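Local coordinates for protein pyocin S5 (Pseudomonas aeruginosa PAO1, PDB 6THK) that probably kills susceptible bacteria as a channel-forming bacteriocin, depolarizing the cytoplasmic membrane after import and so dissipating cellular energy, at residues Ala386-Phe391 with Ser429-Asp434; Gly471-Met476 with Asn493-Ile498; Thr65-Glu70 with Gln174-Glu179. The protein carries 1 engineered substitution. One frame throughout, in Å; residues are numbered along the deposited sequence.

Overall arrangement
Interactions 1 and 2 belong to the globular C-terminal end of this elongated chain, in the colicin pore-forming region; interaction 3 lies near the other end, on the far side of the chain's centre. The centres of interactions 1 and 2 are about 14 Å apart and the two share a surface: I387 CG1 packs on G471 CA at 3.8 Å and F391 CZ on V475 CG2 at 4.0 Å, so 386-391 touches both 429-434 and 471-476. Interaction 3 has its centre about 137 Å from either. The side chains of I387 and I498 each lie about 8 Å from a bound zinc ion. The side chain of D175 lies about 7 Å from a bound zinc ion.

Interaction 1 (Ala386-Phe391 with Ser429-Asp434); sequences AIAKAF and STETGD
T430 turns its methyl CG2 opposite its own backbone N and its hydroxyl beside that N (chi1 -67°), which sends CG2 toward I387 while OG1 faces back along its own helix. In E431, CG lies opposite the carbonyl carbon and the chain runs on extended (chi2 -156°), bringing its aliphatic part alongside A388. The T430 methyl meets the branch point of I387, with CG2 4.1 Å from I387 CB and 4.2 Å from I387 CG2, the two side chains crossing roughly at right angles. Next to this pair, the methyl of A388 is the point on which the glutamate rests: A388 CB is 3.5 Å from E431 CG and 3.6 Å from E431 CD. The carboxylate lies beside the A388 methyl, with no hydrogen bond to 386-391; K427 is a weak, distant ion partner for it. F391 presents its ring edge, with CE2 4.5 Å from T430 OG1 and that oxygen near the ring plane. The hydroxyl is satisfied by F426 O, while R384 NE binds T430 O and so ties the two helices together just before 386-391.

Helix 419-431 ends here, and T432 is the first residue to leave helical geometry. The turn is held by S429 OG, which donates to D434 O at 2.7 Å in the carbonyl plane, on a lone pair. D434 OD1 then caps K436 N as the chain enters helix 436-446. Beyond the contact, I387 touches L470, and F391 meets the ring of F426. The side chain of I387 is also about 5 Å from that of the zinc ligand D383 and about 8 Å from a bound zinc ion. Such packing is characteristic of the colicin pore-forming domain, whose soluble fold buries helices 451-464 and 468-481, largely the predicted transmembrane stretch 453-478, as in channel-forming colicins.

Interaction 2 (Gly471-Met476 with Asn493-Ile498); sequences GFALVM and NLVISI
A473 is met by three side chains of 493-498: its CB lies 3.6 Å from I498 CD1, 3.7 Å from V495 CG2 and 4.2 Å from L494 CD2. The small methyl lets the valine come right up to the backbone, where V495 CG2 also sits 3.6 Å from A473 O. One turn on, the methyl tip of M476 (CE) touches L494 CD2 at 4.0 Å, the two side chains meeting aslant. A bend at its last torsion (chi3 -73°) turns that tip toward the leucine, and M476 CG packs over one face of the F472 ring, near its rim. All the side chains that meet are apolar and buried; the polar atoms touched belong to the backbone. Helices 468-481 and 485-498 are nearly antiparallel here, at 158°, with the axes of the short segments 8.9 Å apart. Helix 340-353 adds M345, which touches both M476 and L494, along with R341 on L494 and T342 on F472. On helix 468-481 itself, L470 also touches V495 and I498, while helix 451-464 covers F472 with A462 and V475 with A458.

Interaction 3 (Thr65-Glu70 with Gln174-Glu179); sequences TKEKKE and QDSLSE
K68 and S176 mark the closest backbone approach, their CA atoms 4.7 Å apart, where helices 42-87 and 157-212 run side by side in the same direction. The axes of the two short segments are inclined by 10° and approach to 9.1 Å. Here K68 CB packs 3.8 Å from S176 CB.

From there K68 points its CG opposite its backbone N (chi1 -161°) and stays extended until a bend at its last torsion. The chain thus reaches across the face of helix 157-212 and brings its ammonium group between two acids one helical turn apart. K68 NZ donates to D175 OD1 at 3.1 Å, reaching that oxygen on its syn side but 30° out of the carboxylate plane; a weak second bond goes from K68 NZ to D175 OD2 at 3.4 Å. Lysine and aspartate cross at about a right angle. E179 completes the salt-bridge network, though its OE1 is a long 3.7 Å from K68 NZ, while its CB and CG pack beside K68 CE. Two negative groups around one lysine would be expected to favour its charged form.

On the other flank of S176, a water links the helices: it lies 2.8 Å from S176 OG and gives a weak bond of 3.4 Å to E67 OE1. S176 OG is also bonded to K173 O and Y172 O. Within 174-179, S178 OG and S178 N both donate to Q174 O, from opposite faces of its plane. This segment opens the predicted coiled coil 174-217, and a lysine bridging acids across two parallel helices is consistent with side-by-side helix packing. Helix 95-121 packs L113 against L177 and S178, and Y116 against Q174 and L177, so helix 157-212 is flanked here by helices 42-87 and 95-121.

Interaction 1 (Ala386-Phe391 with Ser429-Asp434)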
loop_
_atom_site.group_PDB
_atom_site.type_symbol
_atom_site.label_atom_id
_atom_site.label_comp_id
_atom_site.label_asym_id
_atom_site.label_seq_id
_atom_site.Cartn_x
_atom_site.Cartn_y
_atom_site.Cartn_z
ATOM N N ALA A 386 -5.428 -63.683 36.205
ATOM C CA ALA A 386 -5.388 -62.312 36.740
ATOM C C ALA A 386 -4.882 -61.313 35.693
ATOM O O ALA A 386 -5.427 -60.202 35.579
ATOM C CB ALA A 386 -4.494 -62.249 37.973
ATOM N N ILE A 387 -3.830 -61.707 34.940
ATOM C CA ILE A 387 -3.259 -60.856 33.905
ATOM C C ILE A 387 -4.228 -60.777 32.708
ATOM O O ILE A 387 -4.499 -59.684 32.226
ATOM C CB ILE A 387 -1.799 -61.252 33.523
ATOM C CG1 ILE A 387 -0.863 -61.157 34.747
ATOM C CG2 ILE A 387 -1.269 -60.358 32.376
ATOM C CD1 ILE A 387 0.311 -62.160 34.736
ATOM N N ALA A 388 -4.798 -61.912 32.285
ATOM C CA ALA A 388 -5.774 -61.948 31.188
ATOM C C ALA A 388 -6.993 -61.053 31.478
ATOM O O ALA A 388 -7.331 -60.211 30.647
ATOM C CB ALA A 388 -6.202 -63.367 30.930
ATOM N N LYS A 389 -7.572 -61.159 32.696
ATOM C CA LYS A 389 -8.711 -60.358 33.162
ATOM C C LYS A 389 -8.440 -58.867 33.138
ATOM O O LYS A 389 -9.328 -58.106 32.737
ATOM C CB LYS A 389 -9.174 -60.803 34.555
ATOM N N ALA A 390 -7.226 -58.471 33.490
ATOM C CA ALA A 390 -6.823 -57.074 33.499
ATOM C C ALA A 390 -6.881 -56.479 32.104
ATOM O O ALA A 390 -7.331 -55.372 31.911
ATOM C CB ALA A 390 -5.431 -56.941 34.055
ATOM N N PHE A 391 -6.415 -57.244 31.138
ATOM C CA PHE A 391 -6.403 -56.838 29.762
ATOM C C PHE A 391 -7.804 -56.681 29.195
ATOM O O PHE A 391 -8.026 -55.839 28.365
ATOM C CB PHE A 391 -5.643 -57.853 28.946
ATOM C CG PHE A 391 -4.167 -57.647 28.942
ATOM C CD1 PHE A 391 -3.630 -56.429 28.643
ATOM C CD2 PHE A 391 -3.317 -58.692 29.203
ATOM C CE1 PHE A 391 -2.271 -56.259 28.609
ATOM C CE2 PHE A 391 -1.955 -58.538 29.171
ATOM C CZ PHE A 391 -1.430 -57.313 28.880
ATOM N N SER A 429 -2.143 -65.174 24.492
ATOM C CA SER A 429 -0.753 -65.526 24.701
ATOM C C SER A 429 -0.366 -65.684 26.168
ATOM O O SER A 429 0.668 -66.234 26.450
ATOM C CB SER A 429 0.158 -64.503 24.037
ATOM O OG SER A 429 0.376 -64.837 22.686
ATOM N N THR A 430 -1.107 -65.067 27.080
ATOM C CA THR A 430 -0.848 -65.198 28.501
ATOM C C THR A 430 -1.499 -66.484 29.018
ATOM O O THR A 430 -0.891 -67.259 29.743
ATOM C CB THR A 430 -1.416 -64.001 29.270
ATOM O OG1 THR A 430 -0.693 -62.824 28.915
ATOM C CG2 THR A 430 -1.291 -64.217 30.754
ATOM N N GLU A 431 -2.746 -66.689 28.620
ATOM C CA GLU A 431 -3.563 -67.845 28.969
ATOM C C GLU A 431 -2.995 -69.129 28.401
ATOM O O GLU A 431 -2.943 -70.137 29.101
ATOM C CB GLU A 431 -5.019 -67.617 28.554
ATOM C CG GLU A 431 -5.653 -66.469 29.323
ATOM C CD GLU A 431 -7.163 -66.488 29.427
ATOM O OE1 GLU A 431 -7.833 -66.244 28.397
ATOM O OE2 GLU A 431 -7.675 -66.689 30.553
ATOM N N THR A 432 -2.554 -69.099 27.148
ATOM C CA THR A 432 -1.915 -70.261 26.536
ATOM C C THR A 432 -0.413 -70.076 26.786
ATOM O O THR A 432 0.018 -69.039 27.308
ATOM C CB THR A 432 -2.313 -70.396 25.040
ATOM O OG1 THR A 432 -1.690 -69.379 24.254
ATOM C CG2 THR A 432 -3.822 -70.352 24.827
ATOM N N GLY A 433 0.392 -71.061 26.459
ATOM C CA GLY A 433 1.819 -70.836 26.643
ATOM C C GLY A 433 2.457 -70.212 25.422
ATOM O O GLY A 433 3.657 -69.958 25.428
ATOM N N ASP A 434 1.663 -69.992 24.353
ATOM C CA ASP A 434 2.156 -69.579 23.046
ATOM C C ASP A 434 2.217 -68.064 22.793
ATOM O O ASP A 434 1.189 -67.380 22.663
ATOM C CB ASP A 434 1.364 -70.289 21.923
ATOM C CG ASP A 434 2.100 -70.406 20.592
ATOM O OD1 ASP A 434 3.266 -69.939 20.504
ATOM O OD2 ASP A 434 1.509 -70.946 19.633
#

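Interaction 2 (Gly471-Met476 with Asn493-Ile498)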
loop_
_atom_site.group_PDB
_atom_site.type_symbol
_atom_site.label_atom_id
_atom_site.label_comp_id
_atom_site.label_asym_id
_atom_site.label_seq_id
_atom_site.Cartn_x
_atom_site.Cartn_y
_atom_site.Cartn_z
ATOM N N GLY A 471 1.977 -58.493 35.700
ATOM C CA GLY A 471 1.568 -58.214 34.326
ATOM C C GLY A 471 2.454 -57.154 33.677
ATOM O O GLY A 471 2.909 -57.338 32.541
ATOM N N PHE A 472 2.771 -56.064 34.406
ATOM C CA PHE A 472 3.619 -54.990 33.838
ATOM C C PHE A 472 5.040 -55.464 33.520
ATOM O O PHE A 472 5.572 -55.092 32.492
ATOM C CB PHE A 472 3.623 -53.719 34.691
ATOM C CG PHE A 472 4.459 -52.584 34.128
ATOM C CD1 PHE A 472 4.211 -52.075 32.856
ATOM C CD2 PHE A 472 5.449 -51.985 34.894
ATOM C CE1 PHE A 472 4.960 -51.010 32.349
ATOM C CE2 PHE A 472 6.210 -50.925 34.380
ATOM C CZ PHE A 472 5.949 -50.437 33.113
ATOM N N ALA A 473 5.601 -56.343 34.355
ATOM C CA ALA A 473 6.908 -56.944 34.158
ATOM C C ALA A 473 6.882 -57.907 32.960
ATOM O O ALA A 473 7.838 -57.918 32.184
ATOM C CB ALA A 473 7.336 -57.683 35.416
ATOM N N LEU A 474 5.813 -58.728 32.815
ATOM C CA LEU A 474 5.687 -59.666 31.687
ATOM C C LEU A 474 5.539 -58.885 30.367
ATOM O O LEU A 474 6.117 -59.292 29.356
ATOM C CB LEU A 474 4.507 -60.616 31.916
ATOM C CG LEU A 474 4.260 -61.710 30.880
ATOM C CD1 LEU A 474 5.506 -62.556 30.648
ATOM C CD2 LEU A 474 3.124 -62.609 31.327
ATOM N N VAL A 475 4.861 -57.743 30.432
ATOM C CA VAL A 475 4.681 -56.870 29.287
ATOM C C VAL A 475 6.042 -56.332 28.857
ATOM O O VAL A 475 6.380 -56.358 27.688
ATOM C CB VAL A 475 3.751 -55.697 29.614
ATOM C CG1 VAL A 475 4.020 -54.530 28.691
ATOM C CG2 VAL A 475 2.304 -56.130 29.521
ATOM N N MET A 476 6.812 -55.841 29.815
ATOM C CA MET A 476 8.163 -55.342 29.542
ATOM C C MET A 476 9.063 -56.427 29.027
ATOM O O MET A 476 9.855 -56.151 28.140
ATOM C CB MET A 476 8.784 -54.689 30.765
ATOM C CG MET A 476 8.076 -53.447 31.178
ATOM S SD MET A 476 9.089 -52.448 32.273
ATOM C CE MET A 476 9.020 -53.409 33.815
ATOM N N ASN A 493 14.425 -61.443 34.509
ATOM C CA ASN A 493 14.911 -61.535 35.891
ATOM C C ASN A 493 13.895 -60.910 36.831
ATOM O O ASN A 493 13.519 -61.558 37.800
ATOM C CB ASN A 493 16.257 -60.849 36.055
ATOM C CG ASN A 493 17.415 -61.505 35.336
ATOM O OD1 ASN A 493 18.464 -60.873 35.136
ATOM N ND2 ASN A 493 17.279 -62.778 34.941
ATOM N N LEU A 494 13.389 -59.702 36.503
ATOM C CA LEU A 494 12.363 -59.024 37.306
ATOM C C LEU A 494 11.088 -59.866 37.469
ATOM O O LEU A 494 10.570 -59.921 38.574
ATOM C CB LEU A 494 12.036 -57.643 36.744
ATOM C CG LEU A 494 11.017 -56.772 37.498
ATOM C CD1 LEU A 494 11.486 -56.435 38.925
ATOM C CD2 LEU A 494 10.717 -55.497 36.707
ATOM N N VAL A 495 10.597 -60.523 36.390
ATOM C CA VAL A 495 9.399 -61.383 36.443
ATOM C C VAL A 495 9.632 -62.493 37.485
ATOM O O VAL A 495 8.864 -62.598 38.434
ATOM C CB VAL A 495 9.026 -61.980 35.057
ATOM C CG1 VAL A 495 7.894 -62.992 35.174
ATOM C CG2 VAL A 495 8.654 -60.884 34.063
ATOM N N ILE A 496 10.728 -63.220 37.344
ATOM C CA ILE A 496 11.052 -64.312 38.239
ATOM C C ILE A 496 11.216 -63.824 39.663
ATOM O O ILE A 496 10.802 -64.481 40.604
ATOM C CB ILE A 496 12.337 -65.015 37.796
ATOM C CG1 ILE A 496 12.060 -65.916 36.593
ATOM C CG2 ILE A 496 12.924 -65.808 38.946
ATOM C CD1 ILE A 496 13.264 -66.132 35.708
ATOM N N SER A 497 11.878 -62.683 39.797
ATOM C CA SER A 497 12.127 -62.053 41.081
ATOM C C SER A 497 10.806 -61.644 41.701
ATOM O O SER A 497 10.633 -61.706 42.907
ATOM C CB SER A 497 13.056 -60.847 40.905
ATOM O OG SER A 497 12.745 -59.784 41.786
ATOM N N ILE A 498 9.860 -61.249 40.859
ATOM C CA ILE A 498 8.547 -60.825 41.325
ATOM C C ILE A 498 7.759 -62.021 41.784
ATOM O O ILE A 498 6.839 -61.902 42.576
ATOM C CB ILE A 498 7.730 -60.128 40.231
ATOM C CG1 ILE A 498 8.072 -58.650 40.169
ATOM C CG2 ILE A 498 6.244 -60.289 40.493
ATOM C CD1 ILE A 498 7.498 -57.968 38.955
#

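Interaction 3 (Thr65-Glu70 with Gln174-Glu179)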
loop_
_atom_site.group_PDB
_atom_site.type_symbol
_atom_site.label_atom_id
_atom_site.label_comp_id
_atom_site.label_asym_id
_atom_site.label_seq_id
_atom_site.Cartn_x
_atom_site.Cartn_y
_atom_site.Cartn_z
ATOM N N THR A 65 -10.247 60.498 -40.803
ATOM C CA THR A 65 -11.205 59.459 -41.186
ATOM C C THR A 65 -10.526 58.370 -42.013
ATOM O O THR A 65 -10.870 57.197 -41.850
ATOM C CB THR A 65 -12.420 60.043 -41.934
ATOM O OG1 THR A 65 -11.969 60.837 -43.027
ATOM C CG2 THR A 65 -13.331 60.866 -41.039
ATOM N N LYS A 66 -9.565 58.749 -42.899
ATOM C CA LYS A 66 -8.831 57.795 -43.744
ATOM C C LYS A 66 -8.073 56.802 -42.863
ATOM O O LYS A 66 -8.125 55.604 -43.120
ATOM C CB LYS A 66 -7.874 58.511 -44.710
ATOM N N GLU A 67 -7.417 57.305 -41.799
ATOM C CA GLU A 67 -6.653 56.519 -40.841
ATOM C C GLU A 67 -7.560 55.581 -40.058
ATOM O O GLU A 67 -7.241 54.398 -39.963
ATOM C CB GLU A 67 -5.879 57.431 -39.889
ATOM C CG GLU A 67 -4.759 58.201 -40.566
ATOM C CD GLU A 67 -4.106 59.259 -39.699
ATOM O OE1 GLU A 67 -3.916 59.002 -38.487
ATOM O OE2 GLU A 67 -3.782 60.345 -40.234
ATOM N N LYS A 68 -8.710 56.088 -39.547
ATOM C CA LYS A 68 -9.676 55.291 -38.780
ATOM C C LYS A 68 -10.279 54.152 -39.601
ATOM O O LYS A 68 -10.673 53.131 -39.038
ATOM C CB LYS A 68 -10.774 56.163 -38.136
ATOM C CG LYS A 68 -11.500 55.468 -36.980
ATOM C CD LYS A 68 -12.610 56.282 -36.346
ATOM C CE LYS A 68 -13.316 55.446 -35.305
ATOM N NZ LYS A 68 -13.844 56.259 -34.176
ATOM N N LYS A 69 -10.351 54.327 -40.920
ATOM C CA LYS A 69 -10.887 53.313 -41.813
ATOM C C LYS A 69 -9.850 52.199 -42.026
ATOM O O LYS A 69 -10.243 51.037 -42.161
ATOM C CB LYS A 69 -11.330 53.933 -43.152
ATOM N N GLU A 70 -8.542 52.544 -42.004
ATOM C CA GLU A 70 -7.435 51.605 -42.271
ATOM C C GLU A 70 -6.621 51.087 -41.057
ATOM O O GLU A 70 -5.704 50.272 -41.265
ATOM C CB GLU A 70 -6.425 52.239 -43.249
ATOM C CG GLU A 70 -7.001 52.867 -44.513
ATOM C CD GLU A 70 -5.994 53.573 -45.402
ATOM O OE1 GLU A 70 -4.914 53.959 -44.903
ATOM O OE2 GLU A 70 -6.283 53.736 -46.608
ATOM N N GLN A 174 -5.926 60.253 -31.503
ATOM C CA GLN A 174 -6.394 59.544 -30.307
ATOM C C GLN A 174 -7.727 58.856 -30.534
ATOM O O GLN A 174 -7.989 57.838 -29.907
ATOM C CB GLN A 174 -6.410 60.440 -29.052
ATOM C CG GLN A 174 -7.473 61.555 -29.006
ATOM C CD GLN A 174 -8.857 61.074 -28.625
ATOM O OE1 GLN A 174 -9.042 60.250 -27.725
ATOM N NE2 GLN A 174 -9.860 61.558 -29.336
ATOM N N ASP A 175 -8.576 59.405 -31.414
ATOM C CA ASP A 175 -9.868 58.809 -31.728
ATOM C C ASP A 175 -9.695 57.494 -32.497
ATOM O O ASP A 175 -10.337 56.506 -32.158
ATOM C CB ASP A 175 -10.738 59.794 -32.517
ATOM C CG ASP A 175 -11.887 59.138 -33.245
ATOM O OD1 ASP A 175 -12.866 58.741 -32.572
ATOM O OD2 ASP A 175 -11.800 59.001 -34.487
ATOM N N SER A 176 -8.859 57.491 -33.541
ATOM C CA SER A 176 -8.629 56.291 -34.332
ATOM C C SER A 176 -7.883 55.259 -33.474
ATOM O O SER A 176 -8.300 54.105 -33.424
ATOM C CB SER A 176 -7.888 56.614 -35.628
ATOM O OG SER A 176 -6.627 57.217 -35.396
ATOM N N LEU A 177 -6.863 55.692 -32.710
ATOM C CA LEU A 177 -6.121 54.806 -31.823
ATOM C C LEU A 177 -6.995 54.177 -30.748
ATOM O O LEU A 177 -6.773 53.011 -30.418
ATOM C CB LEU A 177 -4.919 55.496 -31.191
ATOM C CG LEU A 177 -3.576 55.206 -31.836
ATOM C CD1 LEU A 177 -2.566 56.246 -31.451
ATOM C CD2 LEU A 177 -3.052 53.843 -31.425
ATOM N N SER A 178 -8.012 54.919 -30.235
ATOM C CA SER A 178 -8.935 54.399 -29.222
ATOM C C SER A 178 -9.714 53.215 -29.754
ATOM O O SER A 178 -9.889 52.241 -29.024
ATOM C CB SER A 178 -9.887 55.475 -28.727
ATOM O OG SER A 178 -9.308 56.199 -27.657
ATOM N N GLU A 179 -10.144 53.278 -31.026
ATOM C CA GLU A 179 -10.875 52.198 -31.680
ATOM C C GLU A 179 -9.946 51.003 -31.954
ATOM O O GLU A 179 -10.331 49.860 -31.708
ATOM C CB GLU A 179 -11.516 52.698 -32.987
ATOM C CG GLU A 179 -12.807 51.976 -33.358
ATOM C CD GLU A 179 -14.014 52.250 -32.473
ATOM O OE1 GLU A 179 -14.125 53.373 -31.928
ATOM O OE2 GLU A 179 -14.859 51.335 -32.335
HETATM O O HOH W 1 -3.800 57.177 -35.562
#